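Long-range contacts in uncharacterized conserved (PDB 7O21), which probably trims peptidoglycan as an LD-carboxypeptidase of the YkuD family and takes part in generating the curved cell shape of this predatory bacterium: residues 93-99 / 112-118; 261-267 / 278-284; 216-222 / 291-296. One frame throughout, in Å; residues are numbered along the deposited sequence. Where two conformers were deposited one is given.

Interaction 1 (93-99 / 112-118); sequences YFLQERL and LAFTTNY
N117 and T115 reach back to strand 93-99 because CG of N117 (chi1 66°) and OG1 of T115 (chi1 67°) each stand between the backbone N and the carbonyl carbon of their own residue. That turn carries OD1 of N117 to the backbone N of F94, 2.8 Å away; the N-H points well at the oxygen, though the donor lies above the amide plane. The same OD1 sits at the edge of the Y93 ring. In T115 the hydroxyl OG1 accepts from the backbone N of E97 at 2.9 Å while the carbonyl O takes the N of Q96, so one threonine holds two consecutive amides. A water 2.8 Å from OG1 of T115 is weakly bonded to OE2 of E97. T115 N bonds to E97 O, and regular antiparallel pairing is resumed at R98-F114 and L99-A113, where L99 N lies 2.8 Å from A113 O.

Beyond these bonds, R98 runs extended beside F114, with R98 CB 3.8 Å from F114 CE2. L112 lays CD1 over one face of the R98 guanidinium. CD1 of L99 meets CG2 of T115 at 3.7 Å. Y93 and Y118 point the same way side by side, ring planes 66° apart, and their hydroxyls are bonded to D123 and G130 respectively.

Strand 172-176 flanks 93-99 on its other edge, with I173 against Y93 and L95. Strand 134-136 borders 113-116, bringing W134 and the predicted active-site H136 against A113, while A163 of helix 156-163 packs on R98, L112 and F114.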
loop_
_atom_site.group_PDB
_atom_site.type_symbol
_atom_site.label_atom_id
_atom_site.label_comp_id
_atom_site.label_asym_id
_atom_site.label_seq_id
_atom_site.Cartn_x
_atom_site.Cartn_y
_atom_site.Cartn_z
ATOM N N TYR A 93 10.276 6.592 7.211
ATOM C CA TYR A 93 9.717 5.441 6.511
ATOM C C TYR A 93 9.600 4.238 7.436
ATOM O O TYR A 93 10.020 4.256 8.590
ATOM C CB TYR A 93 10.580 5.088 5.286
ATOM C CG TYR A 93 10.640 6.267 4.357
ATOM C CD1 TYR A 93 9.525 6.634 3.613
ATOM C CD2 TYR A 93 11.765 7.073 4.302
ATOM C CE1 TYR A 93 9.548 7.743 2.810
ATOM C CE2 TYR A 93 11.795 8.192 3.488
ATOM C CZ TYR A 93 10.681 8.518 2.749
ATOM O OH TYR A 93 10.693 9.642 1.951
ATOM N N PHE A 94 8.954 3.191 6.936
ATOM C CA PHE A 94 8.762 1.901 7.647
ATOM C C PHE A 94 9.196 0.792 6.677
ATOM O O PHE A 94 8.983 0.927 5.489
ATOM C CB PHE A 94 7.294 1.719 8.079
ATOM C CG PHE A 94 6.812 2.627 9.194
ATOM C CD1 PHE A 94 6.448 3.944 8.953
ATOM C CD2 PHE A 94 6.744 2.179 10.507
ATOM C CE1 PHE A 94 6.052 4.775 9.992
ATOM C CE2 PHE A 94 6.344 3.010 11.538
ATOM C CZ PHE A 94 5.988 4.304 11.270
ATOM N N LEU A 95 9.854 -0.239 7.178
ATOM C CA LEU A 95 10.261 -1.372 6.354
ATOM C C LEU A 95 9.096 -2.338 6.175
ATOM O O LEU A 95 8.401 -2.669 7.143
ATOM C CB LEU A 95 11.446 -2.074 7.006
ATOM C CG LEU A 95 12.648 -1.123 7.122
ATOM C CD1 LEU A 95 13.599 -1.576 8.212
ATOM C CD2 LEU A 95 13.351 -0.989 5.774
ATOM N N GLN A 96 8.897 -2.783 4.942
ATOM C CA GLN A 96 7.686 -3.564 4.602
ATOM C C GLN A 96 7.933 -5.043 4.297
ATOM O O GLN A 96 7.201 -5.833 4.826
ATOM C CB GLN A 96 7.008 -2.896 3.407
ATOM C CG GLN A 96 6.538 -1.474 3.664
ATOM C CD GLN A 96 5.595 -0.972 2.600
ATOM O OE1 GLN A 96 5.924 -0.918 1.426
ATOM N NE2 GLN A 96 4.384 -0.631 2.997
ATOM N N GLU A 97 8.779 -5.361 3.325
ATOM C CA GLU A 97 8.973 -6.742 2.908
ATOM C C GLU A 97 10.452 -7.082 2.892
ATOM O O GLU A 97 11.305 -6.216 2.693
ATOM C CB GLU A 97 8.452 -6.966 1.480
ATOM C CG GLU A 97 6.964 -6.726 1.285
ATOM C CD GLU A 97 6.549 -6.848 -0.175
ATOM O OE1 GLU A 97 7.131 -7.679 -0.901
ATOM O OE2 GLU A 97 5.653 -6.090 -0.599
ATOM N N ARG A 98 10.741 -8.362 3.085
ATOM C CA ARG A 98 12.093 -8.896 3.030
ATOM C C ARG A 98 12.238 -9.722 1.757
ATOM O O ARG A 98 11.388 -10.568 1.454
ATOM C CB ARG A 98 12.351 -9.753 4.269
ATOM C CG ARG A 98 13.699 -10.459 4.327
ATOM C CD ARG A 98 13.770 -11.324 5.585
ATOM N NE ARG A 98 14.839 -12.318 5.508
ATOM C CZ ARG A 98 15.550 -12.733 6.552
ATOM N NH1 ARG A 98 15.308 -12.241 7.761
ATOM N NH2 ARG A 98 16.503 -13.642 6.391
ATOM N N LEU A 99 13.304 -9.459 1.010
ATOM C CA LEU A 99 13.560 -10.105 -0.267
ATOM C C LEU A 99 14.964 -10.689 -0.262
ATOM O O LEU A 99 15.890 -10.125 0.330
ATOM C CB LEU A 99 13.474 -9.090 -1.411
ATOM C CG LEU A 99 12.166 -8.315 -1.530
ATOM C CD1 LEU A 99 12.292 -7.175 -2.530
ATOM C CD2 LEU A 99 11.076 -9.271 -1.947
ATOM N N LEU A 112 20.335 -9.608 0.969
ATOM C CA LEU A 112 19.000 -9.320 1.465
ATOM C C LEU A 112 18.638 -7.901 1.078
ATOM O O LEU A 112 19.500 -7.030 0.991
ATOM C CB LEU A 112 18.940 -9.413 2.997
ATOM C CG LEU A 112 18.805 -10.741 3.738
ATOM C CD1 LEU A 112 18.697 -10.463 5.234
ATOM C CD2 LEU A 112 17.592 -11.515 3.264
ATOM N N ALA A 113 17.341 -7.665 0.907
ATOM C CA ALA A 113 16.819 -6.315 0.751
ATOM C C ALA A 113 15.553 -6.194 1.571
ATOM O O ALA A 113 14.794 -7.155 1.708
ATOM C CB ALA A 113 16.481 -5.965 -0.705
ATOM N N PHE A 114 15.321 -4.999 2.101
ATOM C CA PHE A 114 14.073 -4.672 2.769
ATOM C C PHE A 114 13.452 -3.491 2.049
ATOM O O PHE A 114 14.120 -2.476 1.830
ATOM C CB PHE A 114 14.322 -4.317 4.232
ATOM C CG PHE A 114 14.796 -5.474 5.050
ATOM C CD1 PHE A 114 16.157 -5.743 5.165
ATOM C CD2 PHE A 114 13.887 -6.311 5.694
ATOM C CE1 PHE A 114 16.604 -6.818 5.906
ATOM C CE2 PHE A 114 14.336 -7.398 6.437
ATOM C CZ PHE A 114 15.698 -7.649 6.542
ATOM N N THR A 115 12.187 -3.637 1.656
ATOM C CA THR A 115 11.519 -2.544 0.973
ATOM C C THR A 115 10.996 -1.546 1.996
ATOM O O THR A 115 10.846 -1.858 3.182
ATOM C CB THR A 115 10.356 -3.084 0.143
ATOM O OG1 THR A 115 9.345 -3.598 1.030
ATOM C CG2 THR A 115 10.832 -4.205 -0.793
ATOM N N THR A 116 10.684 -0.351 1.516
ATOM C CA THR A 116 10.090 0.683 2.356
ATOM C C THR A 116 8.708 1.071 1.833
ATOM O O THR A 116 8.230 0.576 0.799
ATOM C CB THR A 116 10.967 1.937 2.407
ATOM O OG1 THR A 116 10.908 2.625 1.144
ATOM C CG2 THR A 116 12.428 1.608 2.782
ATOM N N ASN A 117 8.058 1.973 2.565
ATOM C CA ASN A 117 6.803 2.564 2.125
ATOM C C ASN A 117 7.011 3.851 1.338
ATOM O O ASN A 117 6.049 4.602 1.147
ATOM C CB ASN A 117 5.860 2.791 3.314
ATOM C CG ASN A 117 6.393 3.828 4.291
ATOM O OD1 ASN A 117 7.575 3.885 4.550
ATOM N ND2 ASN A 117 5.499 4.678 4.811
ATOM N N TYR A 118 8.228 4.140 0.888
ATOM C CA TYR A 118 8.416 5.306 0.036
ATOM C C TYR A 118 7.639 5.120 -1.263
ATOM O O TYR A 118 7.718 4.054 -1.882
ATOM C CB TYR A 118 9.894 5.523 -0.307
ATOM C CG TYR A 118 10.079 6.665 -1.287
ATOM C CD1 TYR A 118 10.243 7.964 -0.833
ATOM C CD2 TYR A 118 10.054 6.448 -2.662
ATOM C CE1 TYR A 118 10.387 9.024 -1.719
ATOM C CE2 TYR A 118 10.200 7.499 -3.551
ATOM C CZ TYR A 118 10.370 8.781 -3.071
ATOM O OH TYR A 118 10.513 9.845 -3.936
HETATM O O HOH W 1 7.002 -3.517 -0.431
#

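Interaction 2 (261-267 / 278-284); sequences LLVKTLQ and GVKTIYA
K280 and Q267 make the side-chain hydrogen bond of this antiparallel pair: NZ of K280 donates to OE1 of Q267 over 2.8 Å, in the amide plane and on a lone pair of the oxygen. The lysine gets there by folding back, with chi2, chi3 and chi4 all near +60°, whereas the glutamine comes out extended. The ammonium has a second partner in the salt bridge to E296 on the adjoining strand 290-300.

Eight backbone hydrogen bonds run between the strands, two at each of the pairs L261-A284, V263-I282, T265-K280 and Q267-G278. The bond from I282 N to V263 O is 2.8 Å long with an N-H...O angle of 173°, and no residue is skipped or added anywhere in the register. CA-H groups of L262 and K264 approach the carbonyls of I282 and K280 in the intervening pairs.

Outside the backbone the two faces differ. On one, CD2 of L262 lies over the Y283 ring, 3.8 Å from its centroid and 18° off the normal, and also touches CG2 of T281 at 3.5 Å. K264, fully extended, brings CE within 3.6 Å of CG1 of V279 and makes a cation-pi contact with F39. On the other face, V263 and I282 meet through their CB atoms, 4.3 Å apart, beside the T265-K280 and L261-A284 pairs. W201 and W205 of helix 184-206 pack on I282 and on K280 with Q267.

Chemically, the ammonium of the buried residue K280 is met by a neutral amide oxygen and a carboxylate, which would be expected to stabilise its positive charge on a face that mixes polar and apolar side chains.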
loop_
_atom_site.group_PDB
_atom_site.type_symbol
_atom_site.label_atom_id
_atom_site.label_comp_id
_atom_site.label_asym_id
_atom_site.label_seq_id
_atom_site.Cartn_x
_atom_site.Cartn_y
_atom_site.Cartn_z
ATOM N N LEU A 261 6.319 16.216 11.280
ATOM C CA LEU A 261 6.075 15.566 12.562
ATOM C C LEU A 261 5.227 14.334 12.298
ATOM O O LEU A 261 4.195 14.426 11.630
ATOM C CB LEU A 261 5.332 16.491 13.537
ATOM C CG LEU A 261 4.865 15.885 14.870
ATOM C CD1 LEU A 261 6.041 15.475 15.735
ATOM C CD2 LEU A 261 3.966 16.854 15.626
ATOM N N LEU A 262 5.680 13.182 12.805
ATOM C CA LEU A 262 4.941 11.930 12.688
ATOM C C LEU A 262 4.753 11.381 14.093
ATOM O O LEU A 262 5.724 11.259 14.854
ATOM C CB LEU A 262 5.724 10.929 11.830
ATOM C CG LEU A 262 5.086 9.620 11.356
ATOM C CD1 LEU A 262 4.981 8.597 12.477
ATOM C CD2 LEU A 262 3.766 9.819 10.673
ATOM N N VAL A 263 3.505 11.075 14.444
ATOM C CA VAL A 263 3.155 10.469 15.722
ATOM C C VAL A 263 2.349 9.214 15.425
ATOM O O VAL A 263 1.403 9.260 14.637
ATOM C CB VAL A 263 2.338 11.441 16.597
ATOM C CG1 VAL A 263 1.948 10.795 17.899
ATOM C CG2 VAL A 263 3.160 12.702 16.875
ATOM N N LYS A 264 2.739 8.080 16.023
ATOM C CA LYS A 264 1.990 6.837 15.846
ATOM C C LYS A 264 1.745 6.210 17.210
ATOM O O LYS A 264 2.665 6.126 18.036
ATOM C CB LYS A 264 2.758 5.871 14.933
ATOM C CG LYS A 264 2.044 4.551 14.667
ATOM C CD LYS A 264 2.913 3.674 13.776
ATOM C CE LYS A 264 2.265 2.330 13.461
ATOM N NZ LYS A 264 3.057 1.584 12.415
ATOM N N THR A 265 0.499 5.792 17.449
ATOM C CA THR A 265 0.078 5.314 18.761
ATOM C C THR A 265 -1.010 4.259 18.590
ATOM O O THR A 265 -1.638 4.161 17.537
ATOM C CB THR A 265 -0.427 6.491 19.611
ATOM O OG1 THR A 265 -0.860 6.029 20.897
ATOM C CG2 THR A 265 -1.593 7.178 18.939
ATOM N N LEU A 266 -1.181 3.426 19.618
ATOM C CA LEU A 266 -2.370 2.585 19.744
ATOM C C LEU A 266 -3.438 3.382 20.494
ATOM O O LEU A 266 -3.215 3.829 21.626
ATOM C CB LEU A 266 -2.036 1.286 20.478
ATOM C CG LEU A 266 -3.166 0.248 20.524
ATOM C CD1 LEU A 266 -3.513 -0.236 19.127
ATOM C CD2 LEU A 266 -2.748 -0.944 21.372
ATOM N N GLN A 267 -4.576 3.592 19.847
ATOM C CA GLN A 267 -5.621 4.482 20.341
ATOM C C GLN A 267 -6.843 3.685 20.765
ATOM O O GLN A 267 -7.324 2.835 20.013
ATOM C CB GLN A 267 -6.015 5.442 19.225
ATOM C CG GLN A 267 -7.242 6.305 19.513
ATOM C CD GLN A 267 -7.710 7.041 18.267
ATOM O OE1 GLN A 267 -7.089 8.011 17.845
ATOM N NE2 GLN A 267 -8.767 6.548 17.644
ATOM N N GLY A 278 -7.348 0.944 17.701
ATOM C CA GLY A 278 -6.802 0.986 16.359
ATOM C C GLY A 278 -5.487 1.721 16.363
ATOM O O GLY A 278 -5.116 2.380 17.337
ATOM N N VAL A 279 -4.777 1.578 15.258
ATOM C CA VAL A 279 -3.485 2.220 15.085
ATOM C C VAL A 279 -3.744 3.612 14.522
ATOM O O VAL A 279 -4.329 3.753 13.444
ATOM C CB VAL A 279 -2.595 1.397 14.150
ATOM C CG1 VAL A 279 -1.271 2.110 13.926
ATOM C CG2 VAL A 279 -2.365 0.006 14.744
ATOM N N LYS A 280 -3.312 4.636 15.247
ATOM C CA LYS A 280 -3.536 6.030 14.868
ATOM C C LYS A 280 -2.195 6.628 14.452
ATOM O O LYS A 280 -1.233 6.629 15.234
ATOM C CB LYS A 280 -4.114 6.788 16.059
ATOM C CG LYS A 280 -4.245 8.314 15.903
ATOM C CD LYS A 280 -4.850 8.796 14.579
ATOM C CE LYS A 280 -6.316 8.338 14.376
ATOM N NZ LYS A 280 -7.268 9.105 15.229
ATOM N N THR A 281 -2.111 7.083 13.204
ATOM C CA THR A 281 -0.921 7.770 12.719
ATOM C C THR A 281 -1.300 9.185 12.317
ATOM O O THR A 281 -2.233 9.381 11.534
ATOM C CB THR A 281 -0.325 7.060 11.514
ATOM O OG1 THR A 281 -0.190 5.665 11.809
ATOM C CG2 THR A 281 1.035 7.630 11.209
ATOM N N ILE A 282 -0.577 10.160 12.865
ATOM C CA ILE A 282 -0.803 11.582 12.624
ATOM C C ILE A 282 0.397 12.124 11.856
ATOM O O ILE A 282 1.548 11.897 12.243
ATOM C CB ILE A 282 -0.947 12.319 13.964
ATOM C CG1 ILE A 282 -2.069 11.679 14.797
ATOM C CG2 ILE A 282 -1.168 13.813 13.745
ATOM C CD1 ILE A 282 -2.043 12.080 16.259
ATOM N N TYR A 283 0.129 12.818 10.754
ATOM C CA TYR A 283 1.147 13.475 9.945
ATOM C C TYR A 283 0.904 14.968 10.070
ATOM O O TYR A 283 -0.207 15.438 9.807
ATOM C CB TYR A 283 0.982 13.091 8.471
ATOM C CG TYR A 283 1.119 11.617 8.159
ATOM C CD1 TYR A 283 0.096 10.723 8.445
ATOM C CD2 TYR A 283 2.271 11.131 7.560
ATOM C CE1 TYR A 283 0.216 9.378 8.147
ATOM C CE2 TYR A 283 2.402 9.779 7.261
ATOM C CZ TYR A 283 1.377 8.920 7.560
ATOM O OH TYR A 283 1.502 7.578 7.248
ATOM N N ALA A 284 1.930 15.712 10.483
ATOM C CA ALA A 284 1.781 17.148 10.694
ATOM C C ALA A 284 2.975 17.882 10.097
ATOM O O ALA A 284 4.039 17.304 9.875
ATOM C CB ALA A 284 1.596 17.510 12.177
#

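Interaction 3 (216-222 / 291-296); sequences FYDEGFK and YKIIRE. With EDO (1,2-ethanediol), chain L.
I293 and Y217 form the tight part of this contact. CD1 of I293 lies over one face of the tyrosine ring, 4.0 Å from its centroid, while the phenol OH of Y217 donates to OE1 of E296 at 2.6 Å. The carboxylate, only 20° from coplanar with the ring, receives it on its syn lone pair; W201 is a further partner of the hydroxyl. Backbone bonds grip I293 from both ends: its N reaches F216 O in an almost straight bond, 178° at the hydrogen, and its O accepts from D218 N. CE1 of F221 packs against CB of E296, 3.8 Å away, with W231 of helix 228-241 against both.

The side at K222, G220 and R295 is more exposed. Its anchor is I294 O, which K222 N and R295 NH2 (2.8 Å) reach from opposite faces; a second bond from R295 NH2, to G220 O, is long and weak. K222 lays its aliphatic chain over the guanidinium. A 1,2-ethanediol, probably from the crystallisation liquor, donates to OD1 of D218.

D218 to F221 is a type I turn, with an Asx turn closed by G220 N on D218 OD2 (2.7 Å). On the partner strand, I294 and R295 both face Y283, a classic beta bulge. The short strand 217-218 adds to strand 290-300 in parallel at Y217-I293, at the edge of the NTF2-like domain's curved sheet.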
loop_
_atom_site.group_PDB
_atom_site.type_symbol
_atom_site.label_atom_id
_atom_site.label_comp_id
_atom_site.label_asym_id
_atom_site.label_seq_id
_atom_site.Cartn_x
_atom_site.Cartn_y
_atom_site.Cartn_z
ATOM N N PHE A 216 -5.680 22.416 15.642
ATOM C CA PHE A 216 -4.610 21.459 15.382
ATOM C C PHE A 216 -4.541 21.010 13.929
ATOM O O PHE A 216 -3.603 20.280 13.580
ATOM C CB PHE A 216 -4.775 20.231 16.280
ATOM C CG PHE A 216 -4.497 20.497 17.724
ATOM C CD1 PHE A 216 -3.213 20.409 18.222
ATOM C CD2 PHE A 216 -5.527 20.849 18.593
ATOM C CE1 PHE A 216 -2.950 20.663 19.559
ATOM C CE2 PHE A 216 -5.271 21.092 19.927
ATOM C CZ PHE A 216 -3.989 21.010 20.412
ATOM N N TYR A 217 -5.481 21.425 13.080
ATOM C CA TYR A 217 -5.647 20.877 11.738
ATOM C C TYR A 217 -5.368 21.923 10.668
ATOM O O TYR A 217 -5.817 23.071 10.771
ATOM C CB TYR A 217 -7.052 20.274 11.547
ATOM C CG TYR A 217 -7.190 19.008 12.348
ATOM C CD1 TYR A 217 -7.455 19.055 13.707
ATOM C CD2 TYR A 217 -6.975 17.770 11.764
ATOM C CE1 TYR A 217 -7.545 17.900 14.461
ATOM C CE2 TYR A 217 -7.062 16.612 12.508
ATOM C CZ TYR A 217 -7.355 16.681 13.847
ATOM O OH TYR A 217 -7.411 15.531 14.605
ATOM N N ASP A 218 -4.626 21.513 9.641
ATOM C CA ASP A 218 -4.417 22.358 8.473
ATOM C C ASP A 218 -5.680 22.389 7.623
ATOM O O ASP A 218 -6.398 21.393 7.509
ATOM C CB ASP A 218 -3.271 21.788 7.640
ATOM C CG ASP A 218 -2.870 22.710 6.508
ATOM O OD1 ASP A 218 -2.071 23.627 6.757
ATOM O OD2 ASP A 218 -3.371 22.533 5.378
ATOM N N GLU A 219 -5.949 23.539 6.997
ATOM C CA GLU A 219 -7.144 23.615 6.167
ATOM C C GLU A 219 -7.077 22.695 4.954
ATOM O O GLU A 219 -8.124 22.369 4.385
ATOM C CB GLU A 219 -7.444 25.069 5.788
ATOM C CG GLU A 219 -8.083 25.846 6.930
ATOM C CD GLU A 219 -8.957 26.993 6.459
ATOM O OE1 GLU A 219 -10.178 26.950 6.729
ATOM O OE2 GLU A 219 -8.426 27.939 5.839
ATOM N N GLY A 220 -5.887 22.248 4.561
ATOM C CA GLY A 220 -5.771 21.273 3.490
ATOM C C GLY A 220 -5.742 19.829 3.959
ATOM O O GLY A 220 -5.326 18.933 3.216
ATOM N N PHE A 221 -6.174 19.608 5.197
ATOM C CA PHE A 221 -6.223 18.267 5.772
ATOM C C PHE A 221 -6.985 17.311 4.865
ATOM O O PHE A 221 -7.987 17.676 4.239
ATOM C CB PHE A 221 -6.946 18.352 7.119
ATOM C CG PHE A 221 -7.269 17.020 7.730
ATOM C CD1 PHE A 221 -6.328 16.357 8.497
ATOM C CD2 PHE A 221 -8.517 16.434 7.543
ATOM C CE1 PHE A 221 -6.608 15.136 9.060
ATOM C CE2 PHE A 221 -8.812 15.206 8.109
ATOM C CZ PHE A 221 -7.864 14.549 8.872
ATOM N N LYS A 222 -6.522 16.069 4.826
ATOM C CA LYS A 222 -7.247 15.002 4.160
ATOM C C LYS A 222 -7.077 13.725 4.966
ATOM O O LYS A 222 -6.053 13.514 5.626
ATOM C CB LYS A 222 -6.730 14.773 2.736
ATOM C CG LYS A 222 -7.041 15.910 1.780
ATOM C CD LYS A 222 -6.256 15.766 0.486
ATOM C CE LYS A 222 -6.382 17.019 -0.357
ATOM N NZ LYS A 222 -7.775 17.537 -0.322
ATOM N N TYR A 291 2.521 23.095 15.093
ATOM C CA TYR A 291 2.313 22.110 14.037
ATOM C C TYR A 291 0.837 22.048 13.691
ATOM O O TYR A 291 -0.019 22.270 14.547
ATOM C CB TYR A 291 2.788 20.707 14.484
ATOM C CG TYR A 291 4.281 20.632 14.566
ATOM C CD1 TYR A 291 4.938 20.986 15.737
ATOM C CD2 TYR A 291 5.039 20.267 13.462
ATOM C CE1 TYR A 291 6.309 20.947 15.817
ATOM C CE2 TYR A 291 6.416 20.237 13.537
ATOM C CZ TYR A 291 7.036 20.580 14.715
ATOM O OH TYR A 291 8.412 20.553 14.787
ATOM N N LYS A 292 0.549 21.746 12.429
ATOM C CA LYS A 292 -0.818 21.493 11.986
ATOM C C LYS A 292 -0.907 20.147 11.285
ATOM O O LYS A 292 -0.082 19.831 10.414
ATOM C CB LYS A 292 -1.356 22.613 11.091
ATOM C CG LYS A 292 -1.432 23.937 11.837
ATOM C CD LYS A 292 -2.598 24.787 11.383
ATOM C CE LYS A 292 -2.704 26.034 12.239
ATOM N NZ LYS A 292 -4.018 26.105 12.943
ATOM N N ILE A 293 -1.927 19.372 11.663
ATOM C CA ILE A 293 -2.150 18.042 11.113
ATOM C C ILE A 293 -2.640 18.140 9.673
ATOM O O ILE A 293 -3.611 18.850 9.374
ATOM C CB ILE A 293 -3.147 17.279 12.000
ATOM C CG1 ILE A 293 -2.590 17.090 13.420
ATOM C CG2 ILE A 293 -3.512 15.960 11.376
ATOM C CD1 ILE A 293 -3.642 16.578 14.412
ATOM N N ILE A 294 -1.948 17.451 8.765
ATOM C CA ILE A 294 -2.312 17.393 7.354
ATOM C C ILE A 294 -2.976 16.076 6.977
ATOM O O ILE A 294 -3.696 16.006 5.982
ATOM C CB ILE A 294 -1.102 17.677 6.443
ATOM C CG1 ILE A 294 0.034 16.689 6.713
ATOM C CG2 ILE A 294 -0.642 19.109 6.648
ATOM C CD1 ILE A 294 0.990 16.577 5.535
ATOM N N ARG A 295 -2.703 15.006 7.724
ATOM C CA ARG A 295 -3.295 13.704 7.435
ATOM C C ARG A 295 -3.425 12.955 8.754
ATOM O O ARG A 295 -2.603 13.121 9.653
ATOM C CB ARG A 295 -2.411 12.858 6.499
ATOM C CG ARG A 295 -1.920 13.524 5.209
ATOM C CD ARG A 295 -3.011 13.553 4.134
ATOM N NE ARG A 295 -2.535 14.089 2.857
ATOM C CZ ARG A 295 -2.635 15.362 2.480
ATOM N NH1 ARG A 295 -2.171 15.731 1.294
ATOM N NH2 ARG A 295 -3.175 16.273 3.284
ATOM N N GLU A 296 -4.482 12.158 8.885
ATOM C CA GLU A 296 -4.695 11.366 10.094
ATOM C C GLU A 296 -5.293 10.033 9.669
ATOM O O GLU A 296 -6.344 10.006 9.018
ATOM C CB GLU A 296 -5.635 12.106 11.052
ATOM C CG GLU A 296 -5.881 11.385 12.381
ATOM C CD GLU A 296 -6.574 12.247 13.405
ATOM O OE1 GLU A 296 -6.553 13.484 13.241
ATOM O OE2 GLU A 296 -7.142 11.715 14.385
HETATM C C1 EDO L . 2.210 24.391 7.126
HETATM O O1 EDO L . 1.786 24.399 5.758
HETATM C C2 EDO L . 1.195 23.637 7.979
HETATM O O2 EDO L . 0.003 24.414 8.138
HETATM O O HOH W 2 -9.029 12.969 15.821
HETATM O O HOH W 3 -6.153 25.534 11.334
HETATM O O HOH W 4 -3.072 18.662 0.969
#

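In the fold
Interactions 2 and 3 belong to one NTF2-like domain and share a sheet, their centres 13 Å apart. Strand 275-287 lies between 260-270 and 290-300, so Y283 O lies 2.9 Å from I294 N, a probable hydrogen bond, and I282 CG2 packs on I293 CG1 at 3.6 Å. Interaction 1 lies in the L,D-transpeptidase catalytic domain, where the A113 side chain is about 4 Å from that of H136 and the T116 side chain about 8 Å from that of C151, the predicted catalytic pair. It meets interaction 2 where, in the conformer given, F94 CE2 packs 3.7 Å from K264 NZ, but stays about 12 Å from interaction 3 at the nearest atoms. Interactions 2 and 3 lie away from the predicted catalytic residues.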